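Local coordinates for beta-N-acetylhexosaminidase (Bacteroides fragilis, PDB 4PYS), which probably hydrolyses terminal beta-linked N-acetylhexosamine residues from glycoconjugates, as a glycoside hydrolase of family 20, at residues A[332-346]-A[354-366]. Sequence-based numbering, arbitrary orientation.
Sequences KQKGRKAIFWGDVIY and DNVVIQWWNWRGH. With FMT (formic acid), chain I.
W341 and Q359 pair across two adjacent parallel strands, 337-341 and 356-360, of the TIM-barrel catalytic domain of family 20. The evidence for the pairing is a ladder of backbone bonds: V357 N to A338 O, F340 N to V357 O and Q359 N to F340 O, the last nearly straight. I339 and V357 share their face; A338, V356, F340 and I358 lie on the other, where helix 316-333 packs on A338 and F340.

In Q359, CG is anti to the backbone N and the chain extended beyond it, which lays the side chain along the W341 indole. Q359 CB lies 3.9 Å from W341 CE3. Q359 CG then closes to 3.5 Å from W341 CZ3, and Q359 CD to 3.3 Å from W341 CZ3. At the tip OE1 sits over a face of the indole, the amide plane 25° from the ring, while H287 bonds OE1 and S432 bonds NE2, which fixes the amide's rotation. W341 NE1 is hydrogen-bonded to E223 OE2, and the W341 six-membered ring points an edge at the face of W361 in an offset edge-to-face pair, planes at 79°. The W361 indole is secured in turn by D343, whose OD1 accepts from W361 NE1 at 2.7 Å on its syn side, the donor 33° out of the carboxylate plane.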
loop_
_atom_site.group_PDB
_atom_site.type_symbol
_atom_site.label_atom_id
_atom_site.label_comp_id
_atom_site.label_asym_id
_atom_site.label_seq_id
_atom_site.Cartn_x
_atom_site.Cartn_y
_atom_site.Cartn_z
ATOM N N LYS A 332 -0.197 -15.965 14.038
ATOM C CA LYS A 332 -1.542 -16.304 14.494
ATOM C C LYS A 332 -1.673 -16.200 16.013
ATOM O O LYS A 332 -2.661 -15.661 16.517
ATOM C CB LYS A 332 -1.948 -17.703 14.021
ATOM C CG LYS A 332 -3.390 -18.060 14.350
ATOM C CD LYS A 332 -3.817 -19.341 13.668
ATOM C CE LYS A 332 -5.171 -19.801 14.183
ATOM N NZ LYS A 332 -5.621 -21.039 13.493
ATOM N N GLN A 333 -0.677 -16.692 16.742
ATOM C CA GLN A 333 -0.725 -16.631 18.205
ATOM C C GLN A 333 -0.513 -15.198 18.702
ATOM O O GLN A 333 -0.761 -14.891 19.862
ATOM C CB GLN A 333 0.254 -17.626 18.853
ATOM C CG GLN A 333 1.720 -17.201 18.898
ATOM C CD GLN A 333 2.638 -18.333 19.370
ATOM O OE1 GLN A 333 2.525 -19.470 18.909
ATOM N NE2 GLN A 333 3.547 -18.021 20.289
ATOM N N LYS A 334 -0.073 -14.320 17.803
ATOM C CA LYS A 334 0.041 -12.894 18.098
ATOM C C LYS A 334 -1.189 -12.116 17.644
ATOM O O LYS A 334 -1.251 -10.894 17.795
ATOM C CB LYS A 334 1.267 -12.305 17.412
ATOM C CG LYS A 334 2.577 -12.841 17.936
ATOM C CD LYS A 334 3.712 -12.002 17.410
ATOM C CE LYS A 334 4.791 -11.875 18.453
ATOM N NZ LYS A 334 4.350 -11.169 19.691
ATOM N N GLY A 335 -2.160 -12.818 17.071
ATOM C CA GLY A 335 -3.377 -12.171 16.609
ATOM C C GLY A 335 -3.243 -11.446 15.285
ATOM O O GLY A 335 -4.060 -10.578 14.968
ATOM N N ARG A 336 -2.229 -11.797 14.497
ATOM C CA ARG A 336 -2.056 -11.173 13.187
ATOM C C ARG A 336 -2.350 -12.162 12.065
ATOM O O ARG A 336 -2.347 -13.383 12.274
ATOM C CB ARG A 336 -0.634 -10.630 13.031
ATOM C CG ARG A 336 -0.166 -9.785 14.199
ATOM C CD ARG A 336 -1.036 -8.534 14.411
ATOM N NE ARG A 336 -0.573 -7.810 15.594
ATOM C CZ ARG A 336 0.282 -6.796 15.555
ATOM N NH1 ARG A 336 0.743 -6.356 14.392
ATOM N NH2 ARG A 336 0.675 -6.216 16.677
ATOM N N LYS A 337 -2.633 -11.618 10.890
ATOM C CA LYS A 337 -2.757 -12.399 9.667
ATOM C C LYS A 337 -1.444 -12.321 8.900
ATOM O O LYS A 337 -0.719 -11.330 8.999
ATOM C CB LYS A 337 -3.914 -11.878 8.815
ATOM C CG LYS A 337 -5.275 -12.149 9.471
ATOM C CD LYS A 337 -6.441 -11.704 8.602
ATOM C CE LYS A 337 -7.777 -12.089 9.243
ATOM N NZ LYS A 337 -7.869 -13.554 9.519
ATOM N N ALA A 338 -1.132 -13.371 8.148
ATOM C CA ALA A 338 0.133 -13.438 7.421
ATOM C C ALA A 338 -0.119 -13.401 5.924
ATOM O O ALA A 338 -0.842 -14.253 5.396
ATOM C CB ALA A 338 0.869 -14.708 7.792
ATOM N N ILE A 339 0.473 -12.428 5.230
ATOM C CA ILE A 339 0.314 -12.355 3.782
ATOM C C ILE A 339 1.539 -12.968 3.111
ATOM O O ILE A 339 2.667 -12.705 3.527
ATOM C CB ILE A 339 0.165 -10.904 3.275
ATOM C CG1 ILE A 339 -0.961 -10.178 4.014
ATOM C CG2 ILE A 339 -0.105 -10.891 1.768
ATOM C CD1 ILE A 339 -0.981 -8.653 3.762
ATOM N N PHE A 340 1.312 -13.777 2.079
ATOM C CA PHE A 340 2.403 -14.367 1.305
ATOM C C PHE A 340 2.180 -14.062 -0.164
ATOM O O PHE A 340 1.038 -13.987 -0.604
ATOM C CB PHE A 340 2.418 -15.891 1.456
ATOM C CG PHE A 340 2.787 -16.376 2.827
ATOM C CD1 PHE A 340 4.116 -16.405 3.235
ATOM C CD2 PHE A 340 1.812 -16.843 3.692
ATOM C CE1 PHE A 340 4.464 -16.873 4.491
ATOM C CE2 PHE A 340 2.150 -17.318 4.958
ATOM C CZ PHE A 340 3.479 -17.329 5.356
ATOM N N TRP A 341 3.254 -13.905 -0.932
ATOM C CA TRP A 341 3.109 -13.835 -2.387
ATOM C C TRP A 341 2.558 -15.162 -2.913
ATOM O O TRP A 341 2.824 -16.215 -2.342
ATOM C CB TRP A 341 4.452 -13.524 -3.057
ATOM C CG TRP A 341 5.012 -12.169 -2.684
ATOM C CD1 TRP A 341 6.127 -11.918 -1.930
ATOM C CD2 TRP A 341 4.475 -10.896 -3.040
ATOM N NE1 TRP A 341 6.316 -10.564 -1.802
ATOM C CE2 TRP A 341 5.316 -9.913 -2.480
ATOM C CE3 TRP A 341 3.372 -10.487 -3.790
ATOM C CZ2 TRP A 341 5.080 -8.551 -2.641
ATOM C CZ3 TRP A 341 3.142 -9.127 -3.956
ATOM C CH2 TRP A 341 3.990 -8.175 -3.383
ATOM N N GLY A 342 1.791 -15.111 -4.002
ATOM C CA GLY A 342 1.080 -16.288 -4.481
ATOM C C GLY A 342 1.916 -17.477 -4.942
ATOM O O GLY A 342 1.383 -18.588 -5.038
ATOM N N ASP A 343 3.202 -17.258 -5.238
ATOM C CA ASP A 343 4.122 -18.349 -5.626
ATOM C C ASP A 343 4.002 -19.543 -4.705
ATOM O O ASP A 343 4.086 -20.700 -5.130
ATOM C CB ASP A 343 5.581 -17.919 -5.478
ATOM C CG ASP A 343 5.902 -16.664 -6.212
ATOM O OD1 ASP A 343 5.463 -15.594 -5.750
ATOM O OD2 ASP A 343 6.629 -16.748 -7.223
ATOM N N VAL A 344 3.862 -19.225 -3.424
ATOM C CA VAL A 344 3.861 -20.195 -2.331
ATOM C C VAL A 344 2.924 -21.366 -2.587
ATOM O O VAL A 344 3.215 -22.511 -2.211
ATOM C CB VAL A 344 3.464 -19.486 -1.011
ATOM C CG1 VAL A 344 3.406 -20.446 0.138
ATOM C CG2 VAL A 344 4.448 -18.397 -0.699
ATOM N N ILE A 345 1.813 -21.072 -3.255
ATOM C CA ILE A 345 0.733 -22.034 -3.416
ATOM C C ILE A 345 0.475 -22.440 -4.871
ATOM O O ILE A 345 -0.627 -22.885 -5.218
ATOM C CB ILE A 345 -0.561 -21.503 -2.780
ATOM C CG1 ILE A 345 -1.103 -20.314 -3.569
ATOM C CG2 ILE A 345 -0.300 -21.086 -1.337
ATOM C CD1 ILE A 345 -2.493 -19.906 -3.150
ATOM N N TYR A 346 1.493 -22.301 -5.718
ATOM C CA TYR A 346 1.402 -22.802 -7.088
ATOM C C TYR A 346 1.213 -24.308 -7.044
ATOM O O TYR A 346 0.439 -24.871 -7.818
ATOM C CB TYR A 346 2.663 -22.476 -7.885
ATOM C CG TYR A 346 2.762 -21.044 -8.366
ATOM C CD1 TYR A 346 1.674 -20.181 -8.300
ATOM C CD2 TYR A 346 3.948 -20.563 -8.903
ATOM C CE1 TYR A 346 1.774 -18.871 -8.746
ATOM C CE2 TYR A 346 4.056 -19.265 -9.351
ATOM C CZ TYR A 346 2.969 -18.425 -9.270
ATOM O OH TYR A 346 3.098 -17.135 -9.718
ATOM N N ASP A 354 -5.071 -20.877 9.025
ATOM C CA ASP A 354 -6.238 -20.092 8.594
ATOM C C ASP A 354 -6.104 -18.574 8.712
ATOM O O ASP A 354 -7.057 -17.847 8.430
ATOM C CB ASP A 354 -7.526 -20.576 9.295
ATOM C CG ASP A 354 -7.491 -20.384 10.804
ATOM O OD1 ASP A 354 -6.547 -19.747 11.320
ATOM O OD2 ASP A 354 -8.421 -20.869 11.483
ATOM N N ASN A 355 -4.939 -18.087 9.127
ATOM C CA ASN A 355 -4.707 -16.637 9.123
ATOM C C ASN A 355 -3.911 -16.163 7.909
ATOM O O ASN A 355 -3.456 -15.017 7.863
ATOM C CB ASN A 355 -3.996 -16.203 10.399
ATOM C CG ASN A 355 -2.600 -16.772 10.505
ATOM O OD1 ASN A 355 -2.355 -17.921 10.134
ATOM N ND2 ASN A 355 -1.667 -15.969 11.010
ATOM N N VAL A 356 -3.745 -17.049 6.931
ATOM C CA VAL A 356 -2.961 -16.744 5.733
ATOM C C VAL A 356 -3.772 -15.988 4.677
ATOM O O VAL A 356 -4.922 -16.327 4.409
ATOM C CB VAL A 356 -2.360 -18.036 5.131
ATOM C CG1 VAL A 356 -1.837 -17.796 3.722
ATOM C CG2 VAL A 356 -1.248 -18.568 6.029
ATOM N N VAL A 357 -3.159 -14.956 4.095
ATOM C CA VAL A 357 -3.731 -14.196 2.984
ATOM C C VAL A 357 -2.746 -14.309 1.821
ATOM O O VAL A 357 -1.527 -14.301 2.035
ATOM C CB VAL A 357 -3.933 -12.715 3.377
ATOM C CG1 VAL A 357 -4.419 -11.879 2.189
ATOM C CG2 VAL A 357 -4.909 -12.614 4.546
ATOM N N ILE A 358 -3.269 -14.442 0.605
ATOM C CA ILE A 358 -2.441 -14.612 -0.590
ATOM C C ILE A 358 -2.449 -13.365 -1.476
ATOM O O ILE A 358 -3.513 -12.870 -1.850
ATOM C CB ILE A 358 -2.933 -15.817 -1.428
ATOM C CG1 ILE A 358 -2.825 -17.117 -0.617
ATOM C CG2 ILE A 358 -2.150 -15.921 -2.725
ATOM C CD1 ILE A 358 -1.416 -17.454 -0.148
ATOM N N GLN A 359 -1.269 -12.859 -1.823
ATOM C CA GLN A 359 -1.191 -11.717 -2.724
ATOM C C GLN A 359 -0.863 -12.224 -4.121
ATOM O O GLN A 359 0.241 -12.702 -4.383
ATOM C CB GLN A 359 -0.159 -10.689 -2.254
ATOM C CG GLN A 359 -0.185 -9.409 -3.086
ATOM C CD GLN A 359 0.380 -8.209 -2.342
ATOM O OE1 GLN A 359 1.003 -8.352 -1.290
ATOM N NE2 GLN A 359 0.167 -7.022 -2.892
ATOM N N TRP A 360 -1.863 -12.155 -4.993
ATOM C CA TRP A 360 -1.805 -12.704 -6.344
ATOM C C TRP A 360 -1.107 -11.698 -7.246
ATOM O O TRP A 360 -1.557 -10.556 -7.358
ATOM C CB TRP A 360 -3.242 -12.960 -6.808
ATOM C CG TRP A 360 -3.438 -13.294 -8.259
ATOM C CD1 TRP A 360 -2.636 -14.060 -9.060
ATOM C CD2 TRP A 360 -4.526 -12.859 -9.075
ATOM N NE1 TRP A 360 -3.173 -14.122 -10.335
ATOM C CE2 TRP A 360 -4.331 -13.392 -10.364
ATOM C CE3 TRP A 360 -5.650 -12.060 -8.836
ATOM C CZ2 TRP A 360 -5.226 -13.151 -11.418
ATOM C CZ3 TRP A 360 -6.537 -11.822 -9.885
ATOM C CH2 TRP A 360 -6.315 -12.366 -11.156
ATOM N N TRP A 361 -0.003 -12.099 -7.877
ATOM C CA TRP A 361 0.822 -11.109 -8.589
ATOM C C TRP A 361 1.314 -11.490 -9.992
ATOM O O TRP A 361 1.440 -10.617 -10.852
ATOM C CB TRP A 361 2.030 -10.696 -7.738
ATOM C CG TRP A 361 3.111 -11.740 -7.699
ATOM C CD1 TRP A 361 3.239 -12.757 -6.794
ATOM C CD2 TRP A 361 4.235 -11.847 -8.589
ATOM N NE1 TRP A 361 4.370 -13.500 -7.078
ATOM C CE2 TRP A 361 4.996 -12.958 -8.172
ATOM C CE3 TRP A 361 4.668 -11.110 -9.698
ATOM C CZ2 TRP A 361 6.170 -13.354 -8.834
ATOM C CZ3 TRP A 361 5.830 -11.506 -10.354
ATOM C CH2 TRP A 361 6.566 -12.614 -9.919
ATOM N N ASN A 362 1.629 -12.760 -10.232
ATOM C CA ASN A 362 2.285 -13.084 -11.501
ATOM C C ASN A 362 1.329 -13.501 -12.619
ATOM O O ASN A 362 1.316 -14.658 -13.037
ATOM C CB ASN A 362 3.396 -14.126 -11.317
ATOM C CG ASN A 362 4.358 -14.157 -12.487
ATOM O OD1 ASN A 362 4.148 -13.479 -13.496
ATOM N ND2 ASN A 362 5.422 -14.943 -12.361
ATOM N N TRP A 363 0.540 -12.544 -13.103
ATOM C CA TRP A 363 -0.345 -12.775 -14.244
ATOM C C TRP A 363 0.457 -13.141 -15.486
ATOM O O TRP A 363 0.131 -14.105 -16.190
ATOM C CB TRP A 363 -1.173 -11.520 -14.529
ATOM C CG TRP A 363 -1.996 -11.638 -15.782
ATOM C CD1 TRP A 363 -1.653 -11.218 -17.037
ATOM C CD2 TRP A 363 -3.298 -12.221 -15.897
ATOM N NE1 TRP A 363 -2.666 -11.504 -17.925
ATOM C CE2 TRP A 363 -3.687 -12.119 -17.248
ATOM C CE3 TRP A 363 -4.174 -12.818 -14.988
ATOM C CZ2 TRP A 363 -4.918 -12.592 -17.708
ATOM C CZ3 TRP A 363 -5.398 -13.280 -15.447
ATOM C CH2 TRP A 363 -5.758 -13.166 -16.793
ATOM N N ARG A 364 1.508 -12.369 -15.751
ATOM C CA ARG A 364 2.299 -12.549 -16.970
ATOM C C ARG A 364 2.859 -13.960 -17.086
ATOM O O ARG A 364 2.811 -14.574 -18.156
ATOM C CB ARG A 364 3.415 -11.500 -17.053
ATOM C CG ARG A 364 4.054 -11.405 -18.425
ATOM C CD ARG A 364 4.945 -10.186 -18.548
ATOM N NE ARG A 364 6.261 -10.417 -17.973
ATOM C CZ ARG A 364 7.280 -10.950 -18.636
ATOM N NH1 ARG A 364 7.135 -11.318 -19.903
ATOM N NH2 ARG A 364 8.447 -11.121 -18.033
ATOM N N GLY A 365 3.356 -14.493 -15.973
ATOM C CA GLY A 365 3.933 -15.823 -15.977
ATOM C C GLY A 365 2.955 -16.956 -15.731
ATOM O O GLY A 365 3.121 -18.047 -16.278
ATOM N N HIS A 366 1.934 -16.718 -14.915
ATOM C CA HIS A 366 1.078 -17.817 -14.475
ATOM C C HIS A 366 -0.421 -17.514 -14.469
ATOM O O HIS A 366 -1.207 -18.296 -13.921
ATOM C CB HIS A 366 1.525 -18.307 -13.093
ATOM C CG HIS A 366 2.918 -18.856 -13.075
ATOM N ND1 HIS A 366 3.202 -20.176 -13.352
ATOM C CD2 HIS A 366 4.109 -18.258 -12.836
ATOM C CE1 HIS A 366 4.507 -20.371 -13.274
ATOM N NE2 HIS A 366 5.080 -19.223 -12.963
HETATM C C FMT I . 0.823 -15.384 -8.240
HETATM O O1 FMT I . 1.705 -15.418 -9.083
HETATM O O2 FMT I . 0.945 -14.839 -7.151
HETATM O O HOH W 1 -5.123 -22.897 11.142
HETATM O O HOH W 2 6.258 -16.508 -10.435
#